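Local coordinates for phosphoserine aminotransferase (Bacillus alcalophilus, PDB 1W23), which catalyses the reversible, pyridoxal-phosphate-dependent transamination between phosphoserine and 2-oxoglutarate that forms the second step of serine biosynthesis, at residues G155-Q159 and G292-N298; N267-I273 and I337-I343; I274-E280 and L349-I354; I177-P181 and A260-A264; T116-A120 and E135-N139. All coordinates share one frame; numbering follows the deposited sequence.

Contact 1. Residues G155-Q159 and G292-N298; sequences GTQYQ and GSRSLMN
Beside the cofactor site, the short strand 156-157 is bridged to the loop that leads into strand 298-302. Two backbone bonds make the bridge, on both sides of the T156-R294 pair. S295 N gives to G155 O at 3.0 Å, and Q157 N gives to S293 O at 2.9 Å. The third bond comes from a side chain. Q157 holds CG anti to its N (chi1 -177°) and runs straight on, which carries its amide alongside S295. There OE1 takes the N-H of L296 at 2.9 Å, almost in line (173°) but tilted from the amide plane. A water also gives to OE1, and D176 holds Q157 NE2. S295 OG accepts from M297 N at 2.9 Å, an ST turn, and from N298 N at 3.0 Å, an ST motif. The same OG is bonded to N150, a residue of the pyridoxal phosphate pocket. S295 CB lies 3.2 Å from G155 O. Without the hydroxyl, as with an alanine here, the N-H groups of M297 and N298 would probably lose their common acceptor. At the outer end, Q159 lays its CG 3.6 Å from G292 O, while its NE2 bonds back to Q157 O.

Contact 2. Residues N267-I273 and I337-I343; sequences NEEKAKI and IYNAVPI
K270 and N267 owe their meeting with the loop 337-343 to their torsions. In the conformer described here, K270 places CG between its backbone N and carbonyl carbon (chi1 76°), runs on nearly extended, and bends at the last bond (chi4 -75°). The bend sets NZ among three oxygens. I337 O is 2.6 Å from NZ, N267 OD1 is 2.7 Å away, and Y338 O is farther at 3.2 Å. In each case NZ stands above the plane of the carbonyl it meets. In this conformer the ammonium has three acceptors, two from the loop and one from its own helix, which would probably stabilise its charge in this buried place. N267 keeps CG beside its N and sends its amide to N339. ND2 gives to N339 OD1 at 3.0 Å, and the two amide planes are only 16° apart. N267 ND2 also bonds S179 O, and N339 ND2 bonds L178 O.

The loop joins strand 333-336 to helix 343-359, and its residues Y338 to V341 form a type I beta turn. The closing bond of that turn, V341 N to Y338 O, reaches the oxygen from the face opposite K270 NZ. Y338 itself turns away from the helix, with its side chain near T152 and K196 of the cofactor site.

Apolar contacts lie further along the helix. I337 CD1 sits 3.7 Å from A271 CB. I273 CD1 meets I343 CG1 at 3.5 Å, the two side chains at about a right angle. Apart from these, the I343 CD1 methyl rests on the carboxylate of E269, 3.7 Å from its CD.

Contact 3. Residues I274-E280 and L349-I354; sequences IYDTIDE and LRELMI
T277 and R350 lie where two helices, 259-279 and 343-359, pack side by side. Their segments here run nearly parallel, 12° apart, with axes 9.7 Å from each other. M353 and I274 also reach back to strand 298-302 and its surroundings, so the pair lies against that part of the fold.

The polar contacts gather at R350. Its CG is anti to the backbone N (chi1 165°), and the side chain stays extended to NE and passes across T277 OG1. NH1 gives to T277 OG1 at 2.9 Å. T277 OG1 is also bonded to I273 O of its own helix. NH1 and NH2 together grip one oxygen, E280 OE2, at 3.0 and 3.2 Å. This salt bridge is end-on. OE2 lies in the guanidinium plane and is met on its syn side, yet the carboxylate is turned 81° against the guanidinium. The bridge ties E280 to the neighbouring helix 343-359. I354 CD1 covers one face of the guanidinium, over its centre. The group is thus held by bonds at its edge and by a methyl on its face.

The apolar contacts lie on the other side of T277. Its CG2 meets M353 CB at 3.8 Å. M353 bends at its last torsion, and its CE comes to I278 CG1. At the start of the segments, I274 and L349 cross at about a right angle, with I274 CD1 3.9 Å from L349 CD2.

Contact 4. Residues I177-P181 and A260-A264; sequences ILSRP and AEAIA
P181 packs its ring on the first turn of the segment 260-264. From CB the ring leads to CG, which sits 3.8 Å from E261 CG, the two side chains at about a right angle. P181 CG also touches A260 CB. The ring then closes through CD, which lies 3.7 Å from A260 O and rests near A264 CB.

L178 holds CG anti to its N (chi1 -163°), which brings the branch to the helix. Of its two methyls, CD1 makes the touch, 3.9 Å from A260 CB. The side chain also packs on L251 and I254 of helix 241-256 and on L60 and L61 of helix 44-61. Between L178 and P181 the loop backbone itself lies on the helix. A260 CB is 3.7 Å from R180 C. A264 CA makes a CH...O contact to S179 O at 3.5 Å. The R180 side chain leads away to a salt bridge with D176.

The contact joins the loop between strands 169-172 and 189-193 to helix 259-279. The small A260 and A264 probably let the loop come close, with R180 and A264 CA atoms 4.7 Å apart. R180 N is buried without a partner. The two segments are held by van der Waals packing and a CH...O contact, not by a hydrogen bond between them.

Contact 5. Residues T116-A120 and E135-N139; sequences THIAA and EFQLN
Where they touch, the two segments run in roughly opposite directions, 160° apart, and one backbone bond joins them, Q137 N to A119 O at 2.8 Å. Around it lie weaker CH...O contacts: F136 CA meets A119 O, and A119 CA meets Q137 O. The chain turns a corner at A119, whose CA is nearest to that of Q137.

The side chains gather on each side of this bond. H117 has CG anti to its N (chi1 -176°), which swings the imidazole towards the loop. N139 ND2 lies over one face of the ring, 3.5 Å from CG and offset toward the rim. The amide plane stands almost upright on the ring, at 88°. N139 ND2 is itself bonded to D142. H117 CE1 is 3.4 Å from Q137 O, and H117 ND1 is bonded to N95, which also bonds Q137 O. With an alanine in place of H117, the N139 amide is likely to lose the ring it lies over, and N95 OD1 its imidazole partner. At the other end A120 CB meets F136 CD1 at 3.6 Å. The F136 ring packs on F133, P131 and P162.

Strand 115-121 is an outermost strand of the chain's mixed seven-stranded sheet, next to strand 93-98. The loop lies along it before the chain enters strand 142-148. With one direct hydrogen bond, the loop relies also on ring and methyl packing and on N95, which bonds to both segments.

Contact 5 comes first along the chain and touches none of the others. It lies at an outermost strand of the large sheet, its centre about 21 Å from that of contact 1 and 38 Å from that of contact 3. Contacts 1, 2 and 4 touch one another. Contact 3 touches contacts 1 and 2, but its centre is about 24 Å from that of contact 4. Helix 259-279 takes part in contacts 4, 2 and 3 in turn, from its start toward its end. Contact 4 is nested inside the loop closed by contact 1, while contacts 1, 2 and 3 cross along the chain. The helix thus joins the cofactor-side loops to the C-terminal helix 343-359.

Contact 1. Residues G155-Q159 and G292-N298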
# COMPACT_ATOMS: atom_id res chain seq x y z
N GLY A 155 3.97 8.55 24.47
CA GLY A 155 5.28 8.09 24.96
C GLY A 155 5.21 7.12 26.11
O GLY A 155 6.13 7.09 26.95
N THR A 156 4.19 6.28 26.16
CA THR A 156 4.04 5.24 27.17
C THR A 156 4.00 3.86 26.49
O THR A 156 3.67 3.76 25.30
CB THR A 156 2.75 5.44 28.00
OG1 THR A 156 1.67 5.31 27.09
CG2 THR A 156 2.71 6.77 28.72
N GLN A 157 4.32 2.82 27.26
CA GLN A 157 4.46 1.49 26.69
C GLN A 157 4.20 0.43 27.74
O GLN A 157 4.65 0.55 28.89
CB GLN A 157 5.90 1.35 26.15
CG GLN A 157 6.25 0.08 25.45
CD GLN A 157 7.68 0.06 24.97
OE1 GLN A 157 8.57 0.75 25.53
NE2 GLN A 157 7.96 -0.74 23.90
N TYR A 158 3.52 -0.63 27.33
CA TYR A 158 3.36 -1.83 28.15
C TYR A 158 4.73 -2.44 28.46
O TYR A 158 5.53 -2.66 27.55
CB TYR A 158 2.49 -2.85 27.45
CG TYR A 158 0.99 -2.59 27.50
CD1 TYR A 158 0.41 -1.56 26.77
CD2 TYR A 158 0.15 -3.41 28.24
CE1 TYR A 158 -0.96 -1.33 26.80
CE2 TYR A 158 -1.20 -3.19 28.27
CZ TYR A 158 -1.77 -2.16 27.56
OH TYR A 158 -3.14 -1.96 27.62
N GLN A 159 4.96 -2.77 29.74
CA GLN A 159 6.18 -3.46 30.15
C GLN A 159 6.06 -4.95 29.96
O GLN A 159 7.11 -5.61 29.84
CB GLN A 159 6.48 -3.19 31.64
CG GLN A 159 6.62 -1.70 31.88
CD GLN A 159 7.65 -1.09 30.95
OE1 GLN A 159 8.84 -1.48 31.08
NE2 GLN A 159 7.24 -0.23 30.02
N GLY A 292 7.35 4.49 35.38
CA GLY A 292 7.10 3.07 35.21
C GLY A 292 6.49 2.68 33.89
O GLY A 292 6.39 1.47 33.58
N SER A 293 6.03 3.66 33.11
CA SER A 293 5.38 3.44 31.81
C SER A 293 6.16 4.03 30.67
O SER A 293 5.66 4.08 29.56
CB SER A 293 3.97 4.05 31.85
OG SER A 293 3.14 3.31 32.77
N ARG A 294 7.37 4.53 30.89
CA ARG A 294 8.16 5.21 29.84
C ARG A 294 8.40 4.33 28.64
O ARG A 294 8.92 3.22 28.78
CB ARG A 294 9.50 5.64 30.40
CG ARG A 294 9.44 6.96 31.15
CD ARG A 294 10.72 7.28 31.90
NE ARG A 294 10.72 8.70 32.29
CZ ARG A 294 11.76 9.31 32.88
NH1 ARG A 294 12.84 8.62 33.29
NH2 ARG A 294 11.65 10.63 33.09
N SER A 295 8.08 4.83 27.46
CA SER A 295 8.33 4.14 26.22
C SER A 295 9.82 4.16 25.88
O SER A 295 10.53 5.14 26.05
CB SER A 295 7.56 4.84 25.10
OG SER A 295 7.89 4.30 23.81
N LEU A 296 10.30 3.04 25.33
CA LEU A 296 11.62 2.92 24.73
C LEU A 296 11.67 3.40 23.30
O LEU A 296 12.76 3.48 22.72
CB LEU A 296 12.10 1.46 24.84
CG LEU A 296 12.30 0.98 26.27
CD1 LEU A 296 12.58 -0.52 26.26
CD2 LEU A 296 13.41 1.73 26.98
N MET A 297 10.52 3.69 22.69
CA MET A 297 10.36 4.02 21.28
C MET A 297 10.05 5.51 21.00
O MET A 297 10.50 6.03 19.99
CB MET A 297 9.25 3.14 20.68
CG MET A 297 9.57 1.67 20.66
SD MET A 297 10.75 1.12 19.39
CE MET A 297 12.31 1.01 20.28
N ASN A 298 9.26 6.15 21.88
CA ASN A 298 8.88 7.53 21.71
C ASN A 298 9.01 8.25 23.04
O ASN A 298 8.32 7.93 23.96
CB ASN A 298 7.44 7.70 21.18
CG ASN A 298 7.18 6.90 19.92
OD1 ASN A 298 6.66 5.77 20.01
ND2 ASN A 298 7.46 7.45 18.74
O HOH W 1 8.11 9.02 27.03
O HOH W 2 9.19 0.67 28.08

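Contact 2. Residues N267-I273 and I337-I343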
# COMPACT_ATOMS: atom_id res chain seq x y z
N ASN A 267 18.21 -0.59 22.30
CA ASN A 267 17.09 0.33 22.49
C ASN A 267 17.05 0.84 23.94
O ASN A 267 16.81 2.03 24.18
CB ASN A 267 15.78 -0.34 22.10
CG ASN A 267 15.65 -0.52 20.59
OD1 ASN A 267 16.27 0.17 19.80
ND2 ASN A 267 14.79 -1.49 20.21
N GLU A 268 17.28 -0.07 24.89
CA GLU A 268 17.34 0.38 26.29
C GLU A 268 18.48 1.38 26.49
O GLU A 268 18.31 2.36 27.21
CB GLU A 268 17.47 -0.84 27.20
CG GLU A 268 16.20 -1.68 27.23
CD GLU A 268 16.20 -2.99 27.94
OE1 GLU A 268 15.23 -3.76 27.88
OE2 GLU A 268 17.22 -3.27 28.61
N GLU A 269 19.64 1.15 25.91
CA GLU A 269 20.76 2.05 26.09
C GLU A 269 20.45 3.41 25.49
O GLU A 269 20.75 4.46 26.12
CB GLU A 269 22.01 1.48 25.43
CG GLU A 269 23.20 2.29 25.74
CD GLU A 269 24.56 1.83 25.29
OE1 GLU A 269 24.64 0.72 24.76
OE2 GLU A 269 25.46 2.71 25.59
N LYS A 270 19.91 3.48 24.29
CA LYS A 270 19.73 4.77 23.65
C LYS A 270 18.58 5.54 24.35
O LYS A 270 18.71 6.74 24.52
CB LYS A 270 19.73 4.62 22.19
CG LYS A 270 18.58 4.08 21.53
CD LYS A 270 18.88 3.64 20.04
CE LYS A 270 17.56 3.83 19.34
NZ LYS A 270 16.50 2.84 19.58
N ALA A 271 17.52 4.86 24.80
CA ALA A 271 16.48 5.53 25.56
C ALA A 271 17.05 6.10 26.84
O ALA A 271 16.68 7.22 27.24
CB ALA A 271 15.33 4.55 25.83
N LYS A 272 17.91 5.34 27.53
CA LYS A 272 18.46 5.82 28.82
C LYS A 272 19.25 7.10 28.60
O LYS A 272 19.24 7.96 29.51
CB LYS A 272 19.31 4.73 29.43
CG LYS A 272 20.14 5.11 30.65
CD LYS A 272 21.10 4.00 31.06
CE LYS A 272 22.16 4.40 32.06
NZ LYS A 272 21.72 5.15 33.24
N ILE A 273 19.94 7.26 27.49
CA ILE A 273 20.65 8.54 27.24
C ILE A 273 19.71 9.70 27.34
O ILE A 273 20.03 10.72 27.97
CB ILE A 273 21.35 8.50 25.87
CG1 ILE A 273 22.53 7.49 25.84
CG2 ILE A 273 21.83 9.88 25.43
CD1 ILE A 273 23.01 7.15 24.46
N ILE A 337 12.74 7.07 18.68
CA ILE A 337 13.99 6.33 18.78
C ILE A 337 13.77 4.85 18.50
O ILE A 337 14.16 3.96 19.22
CB ILE A 337 14.67 6.60 20.15
CG1 ILE A 337 13.75 6.36 21.34
CG2 ILE A 337 15.25 8.00 20.17
CD1 ILE A 337 14.49 6.36 22.68
N TYR A 338 13.11 4.59 17.36
CA TYR A 338 12.88 3.26 16.85
C TYR A 338 14.17 2.52 16.61
O TYR A 338 15.27 3.11 16.68
CB TYR A 338 12.07 3.38 15.55
CG TYR A 338 10.76 4.12 15.71
CD1 TYR A 338 10.45 5.18 14.88
CD2 TYR A 338 9.82 3.79 16.65
CE1 TYR A 338 9.28 5.87 14.99
CE2 TYR A 338 8.63 4.45 16.76
CZ TYR A 338 8.34 5.49 15.91
OH TYR A 338 7.13 6.16 16.07
N ASN A 339 14.08 1.24 16.29
CA ASN A 339 15.26 0.36 16.20
C ASN A 339 16.44 0.98 15.42
O ASN A 339 17.58 0.86 15.87
CB ASN A 339 14.88 -0.91 15.46
CG ASN A 339 14.03 -1.90 16.24
OD1 ASN A 339 13.81 -1.76 17.44
ND2 ASN A 339 13.58 -2.96 15.55
N ALA A 340 16.16 1.58 14.27
CA ALA A 340 17.24 2.02 13.39
C ALA A 340 17.81 3.38 13.71
O ALA A 340 18.80 3.78 13.08
CB ALA A 340 16.79 1.97 11.95
N VAL A 341 17.26 4.11 14.66
CA VAL A 341 17.86 5.39 15.02
C VAL A 341 19.21 5.13 15.67
O VAL A 341 19.28 4.39 16.66
CB VAL A 341 16.91 6.21 15.92
CG1 VAL A 341 17.60 7.46 16.43
CG2 VAL A 341 15.61 6.54 15.20
N PRO A 342 20.31 5.69 15.16
CA PRO A 342 21.64 5.36 15.72
C PRO A 342 21.85 5.98 17.08
O PRO A 342 21.35 7.06 17.39
CB PRO A 342 22.61 5.90 14.68
CG PRO A 342 21.87 7.06 14.14
CD PRO A 342 20.42 6.62 14.01
N ILE A 343 22.69 5.32 17.88
CA ILE A 343 22.96 5.84 19.22
C ILE A 343 23.63 7.20 19.12
O ILE A 343 23.36 8.07 20.01
CB ILE A 343 23.72 4.84 20.09
CG1 ILE A 343 23.70 5.28 21.56
CG2 ILE A 343 25.16 4.64 19.66
CD1 ILE A 343 24.01 4.12 22.46
O HOH W 3 18.51 0.20 18.11

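Contact 3. Residues I274-E280 and L349-I354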
# COMPACT_ATOMS: atom_id res chain seq x y z
N ILE A 274 18.53 9.58 26.70
CA ILE A 274 17.60 10.70 26.68
C ILE A 274 16.88 10.85 28.01
O ILE A 274 16.78 11.97 28.53
CB ILE A 274 16.62 10.54 25.48
CG1 ILE A 274 17.39 10.43 24.15
CG2 ILE A 274 15.67 11.73 25.46
CD1 ILE A 274 16.54 10.07 22.97
N TYR A 275 16.37 9.77 28.59
CA TYR A 275 15.72 9.87 29.89
C TYR A 275 16.66 10.39 30.98
O TYR A 275 16.23 11.18 31.83
CB TYR A 275 15.05 8.56 30.29
CG TYR A 275 13.79 8.23 29.52
CD1 TYR A 275 13.68 7.10 28.77
CD2 TYR A 275 12.69 9.09 29.55
CE1 TYR A 275 12.53 6.79 28.05
CE2 TYR A 275 11.53 8.79 28.86
CZ TYR A 275 11.47 7.64 28.10
OH TYR A 275 10.28 7.39 27.42
N ASP A 276 17.92 9.96 30.97
CA ASP A 276 18.86 10.49 31.97
C ASP A 276 19.01 12.01 31.79
O ASP A 276 19.14 12.75 32.78
CB ASP A 276 20.20 9.78 31.88
CG ASP A 276 20.27 8.43 32.46
OD1 ASP A 276 19.33 7.97 33.13
OD2 ASP A 276 21.34 7.78 32.31
N THR A 277 19.04 12.47 30.54
CA THR A 277 19.19 13.92 30.29
C THR A 277 17.99 14.66 30.89
O THR A 277 18.12 15.73 31.51
CB THR A 277 19.32 14.20 28.81
OG1 THR A 277 20.42 13.43 28.25
CG2 THR A 277 19.62 15.64 28.52
N ILE A 278 16.78 14.13 30.68
CA ILE A 278 15.60 14.71 31.28
C ILE A 278 15.70 14.71 32.80
O ILE A 278 15.47 15.74 33.49
CB ILE A 278 14.32 13.97 30.79
CG1 ILE A 278 14.11 14.22 29.29
CG2 ILE A 278 13.09 14.35 31.60
CD1 ILE A 278 13.04 13.30 28.67
N ASP A 279 16.03 13.56 33.37
CA ASP A 279 16.03 13.39 34.82
C ASP A 279 17.10 14.23 35.50
O ASP A 279 16.87 14.66 36.63
CB ASP A 279 16.13 11.90 35.17
CG ASP A 279 14.92 11.12 34.75
OD1 ASP A 279 13.84 11.71 34.52
OD2 ASP A 279 15.03 9.87 34.70
N GLU A 280 18.21 14.49 34.82
CA GLU A 280 19.32 15.30 35.35
C GLU A 280 19.10 16.78 35.16
O GLU A 280 19.94 17.60 35.57
CB GLU A 280 20.62 14.87 34.64
CG GLU A 280 21.15 13.46 34.93
CD GLU A 280 22.15 12.93 33.90
OE1 GLU A 280 22.58 11.76 33.97
OE2 GLU A 280 22.53 13.66 32.93
N LEU A 349 21.41 14.52 20.59
CA LEU A 349 20.25 15.12 21.24
C LEU A 349 20.55 15.50 22.68
O LEU A 349 20.18 16.60 23.12
CB LEU A 349 19.04 14.21 21.10
CG LEU A 349 17.76 14.73 21.77
CD1 LEU A 349 17.32 16.04 21.17
CD2 LEU A 349 16.64 13.70 21.64
N ARG A 350 21.19 14.61 23.42
CA ARG A 350 21.61 14.93 24.80
C ARG A 350 22.46 16.21 24.80
O ARG A 350 22.23 17.11 25.63
CB ARG A 350 22.35 13.76 25.42
CG ARG A 350 23.11 14.12 26.67
CD ARG A 350 23.69 12.88 27.35
NE ARG A 350 24.48 13.12 28.52
CZ ARG A 350 23.98 13.21 29.75
NH1 ARG A 350 22.66 13.07 30.01
NH2 ARG A 350 24.88 13.46 30.72
N GLU A 351 23.43 16.31 23.92
CA GLU A 351 24.31 17.47 23.91
C GLU A 351 23.53 18.75 23.59
O GLU A 351 23.73 19.81 24.21
CB GLU A 351 25.45 17.21 22.88
CG GLU A 351 26.42 16.13 23.44
CD GLU A 351 27.47 15.63 22.53
OE1 GLU A 351 28.32 14.77 22.93
OE2 GLU A 351 27.54 16.08 21.36
N LEU A 352 22.60 18.69 22.62
CA LEU A 352 21.74 19.83 22.32
C LEU A 352 20.96 20.24 23.55
O LEU A 352 20.85 21.43 23.88
CB LEU A 352 20.78 19.43 21.19
CG LEU A 352 19.69 20.43 20.80
CD1 LEU A 352 20.16 21.37 19.70
CD2 LEU A 352 18.45 19.78 20.21
N MET A 353 20.36 19.25 24.21
CA MET A 353 19.53 19.51 25.37
C MET A 353 20.32 20.14 26.52
O MET A 353 19.85 21.08 27.21
CB MET A 353 18.83 18.24 25.85
CG MET A 353 17.73 17.79 24.88
SD MET A 353 17.01 16.18 25.21
CE MET A 353 15.97 16.54 26.66
N ILE A 354 21.52 19.64 26.78
CA ILE A 354 22.35 20.19 27.86
C ILE A 354 22.74 21.61 27.53
O ILE A 354 22.65 22.51 28.36
CB ILE A 354 23.56 19.29 28.13
CG1 ILE A 354 23.12 17.96 28.73
CG2 ILE A 354 24.58 20.01 29.04
CD1 ILE A 354 24.20 16.92 28.79

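Contact 4. Residues I177-P181 and A260-A264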
# COMPACT_ATOMS: atom_id res chain seq x y z
N ILE A 177 6.71 -3.06 17.59
CA ILE A 177 6.92 -4.47 17.17
C ILE A 177 8.40 -4.72 16.85
O ILE A 177 9.07 -3.95 16.19
CB ILE A 177 6.04 -4.79 15.95
CG1 ILE A 177 6.06 -6.28 15.63
CG2 ILE A 177 6.37 -3.90 14.74
CD1 ILE A 177 4.98 -6.76 14.68
N LEU A 178 8.88 -5.85 17.33
CA LEU A 178 10.27 -6.30 17.06
C LEU A 178 11.31 -5.30 17.51
O LEU A 178 12.40 -5.20 16.98
CB LEU A 178 10.44 -6.74 15.61
CG LEU A 178 11.65 -7.57 15.24
CD1 LEU A 178 12.13 -8.54 16.28
CD2 LEU A 178 11.40 -8.27 13.89
N SER A 179 10.99 -4.65 18.66
CA SER A 179 11.97 -3.86 19.41
C SER A 179 12.53 -4.60 20.63
O SER A 179 13.39 -4.06 21.31
CB SER A 179 11.33 -2.56 19.88
OG SER A 179 10.26 -2.79 20.78
N ARG A 180 12.02 -5.80 20.85
CA ARG A 180 12.30 -6.63 22.02
C ARG A 180 11.69 -7.98 21.78
O ARG A 180 10.82 -8.14 20.94
CB ARG A 180 11.74 -5.97 23.30
CG ARG A 180 10.27 -5.61 23.20
CD ARG A 180 9.82 -4.78 24.40
NE ARG A 180 8.40 -4.42 24.19
CZ ARG A 180 7.61 -3.93 25.15
NH1 ARG A 180 8.06 -3.68 26.39
NH2 ARG A 180 6.31 -3.70 24.88
N PRO A 181 12.09 -8.98 22.58
CA PRO A 181 11.40 -10.28 22.47
C PRO A 181 9.93 -10.17 22.83
O PRO A 181 9.53 -9.32 23.63
CB PRO A 181 12.18 -11.18 23.47
CG PRO A 181 13.54 -10.52 23.55
CD PRO A 181 13.18 -9.02 23.55
N ALA A 260 16.06 -9.97 18.34
CA ALA A 260 15.25 -9.18 19.24
C ALA A 260 15.94 -8.91 20.55
O ALA A 260 15.76 -7.83 21.15
CB ALA A 260 13.92 -9.90 19.47
N GLU A 261 16.70 -9.87 21.09
CA GLU A 261 17.39 -9.65 22.36
C GLU A 261 18.43 -8.56 22.21
O GLU A 261 18.63 -7.68 23.08
CB GLU A 261 18.04 -10.95 22.88
CG GLU A 261 17.07 -12.00 23.27
CD GLU A 261 17.78 -13.09 24.10
OE1 GLU A 261 19.04 -13.16 24.19
OE2 GLU A 261 17.03 -13.90 24.73
N ALA A 262 19.19 -8.60 21.09
CA ALA A 262 20.25 -7.59 20.91
C ALA A 262 19.67 -6.23 20.68
O ALA A 262 20.21 -5.23 21.19
CB ALA A 262 21.18 -7.97 19.76
N ILE A 263 18.58 -6.14 19.93
CA ILE A 263 18.01 -4.84 19.62
C ILE A 263 17.41 -4.26 20.89
O ILE A 263 17.45 -3.02 21.10
CB ILE A 263 17.09 -4.83 18.42
CG1 ILE A 263 17.00 -3.40 17.81
CG2 ILE A 263 15.69 -5.29 18.71
CD1 ILE A 263 18.21 -2.80 17.17
N ALA A 264 16.82 -5.08 21.78
CA ALA A 264 16.33 -4.55 23.05
C ALA A 264 17.45 -3.93 23.88
O ALA A 264 17.26 -2.87 24.47
CB ALA A 264 15.68 -5.65 23.89

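Contact 5. Residues T116-A120 and E135-N139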
# COMPACT_ATOMS: atom_id res chain seq x y z
N THR A 116 -19.29 -2.11 22.10
CA THR A 116 -17.95 -1.89 22.59
C THR A 116 -17.99 -1.64 24.11
O THR A 116 -19.03 -1.42 24.75
CB THR A 116 -17.24 -0.74 21.89
OG1 THR A 116 -17.96 0.47 22.09
CG2 THR A 116 -17.12 -0.97 20.41
N HIS A 117 -16.80 -1.68 24.70
CA HIS A 117 -16.62 -1.48 26.12
C HIS A 117 -15.18 -0.98 26.33
O HIS A 117 -14.31 -1.29 25.54
CB HIS A 117 -16.87 -2.78 26.85
CG HIS A 117 -16.83 -2.75 28.33
ND1 HIS A 117 -15.71 -3.01 29.10
CD2 HIS A 117 -17.86 -2.48 29.19
CE1 HIS A 117 -16.02 -2.90 30.37
NE2 HIS A 117 -17.30 -2.59 30.47
N ILE A 118 -15.01 -0.27 27.44
CA ILE A 118 -13.70 0.22 27.87
C ILE A 118 -13.32 -0.56 29.11
O ILE A 118 -13.84 -0.38 30.22
CB ILE A 118 -13.72 1.74 28.13
CG1 ILE A 118 -14.01 2.48 26.81
CG2 ILE A 118 -12.38 2.22 28.68
CD1 ILE A 118 -14.30 3.94 26.99
N ALA A 119 -12.37 -1.48 28.94
CA ALA A 119 -11.94 -2.35 30.02
C ALA A 119 -11.17 -1.56 31.08
O ALA A 119 -11.23 -1.89 32.28
CB ALA A 119 -11.05 -3.45 29.49
N ALA A 120 -10.40 -0.57 30.65
CA ALA A 120 -9.57 0.25 31.54
C ALA A 120 -9.09 1.43 30.69
O ALA A 120 -9.06 1.35 29.44
CB ALA A 120 -8.44 -0.52 32.13
N GLU A 135 -7.20 -3.60 37.09
CA GLU A 135 -8.30 -2.71 36.84
C GLU A 135 -9.19 -3.17 35.66
O GLU A 135 -10.23 -2.54 35.42
CB GLU A 135 -7.79 -1.31 36.55
CG GLU A 135 -6.81 -0.73 37.55
CD GLU A 135 -6.14 0.55 37.09
OE1 GLU A 135 -6.92 1.36 36.48
OE2 GLU A 135 -4.92 0.94 37.25
N PHE A 136 -8.75 -4.18 34.92
CA PHE A 136 -9.44 -4.47 33.66
C PHE A 136 -10.80 -5.09 33.93
O PHE A 136 -10.98 -6.06 34.67
CB PHE A 136 -8.66 -5.45 32.80
CG PHE A 136 -7.39 -4.91 32.15
CD1 PHE A 136 -6.80 -3.71 32.47
CD2 PHE A 136 -6.78 -5.72 31.20
CE1 PHE A 136 -5.62 -3.34 31.80
CE2 PHE A 136 -5.67 -5.31 30.54
CZ PHE A 136 -5.08 -4.14 30.84
N GLN A 137 -11.80 -4.46 33.30
CA GLN A 137 -13.18 -4.89 33.40
C GLN A 137 -13.49 -5.71 32.13
O GLN A 137 -13.58 -5.18 31.02
CB GLN A 137 -14.13 -3.72 33.56
CG GLN A 137 -13.74 -2.88 34.79
CD GLN A 137 -13.55 -3.70 36.06
OE1 GLN A 137 -12.58 -3.66 36.83
NE2 GLN A 137 -14.55 -4.54 36.35
N LEU A 138 -13.64 -7.02 32.33
CA LEU A 138 -13.82 -7.99 31.28
C LEU A 138 -15.27 -8.47 31.25
O LEU A 138 -15.97 -8.46 32.29
CB LEU A 138 -12.86 -9.16 31.48
CG LEU A 138 -11.38 -8.82 31.61
CD1 LEU A 138 -10.57 -10.09 31.85
CD2 LEU A 138 -10.92 -7.99 30.41
N ASN A 139 -15.71 -8.92 30.06
CA ASN A 139 -17.09 -9.37 29.90
C ASN A 139 -17.06 -10.78 29.36
O ASN A 139 -16.22 -11.10 28.50
CB ASN A 139 -17.88 -8.49 28.89
CG ASN A 139 -17.81 -7.03 29.27
OD1 ASN A 139 -18.43 -6.61 30.26
ND2 ASN A 139 -17.03 -6.24 28.55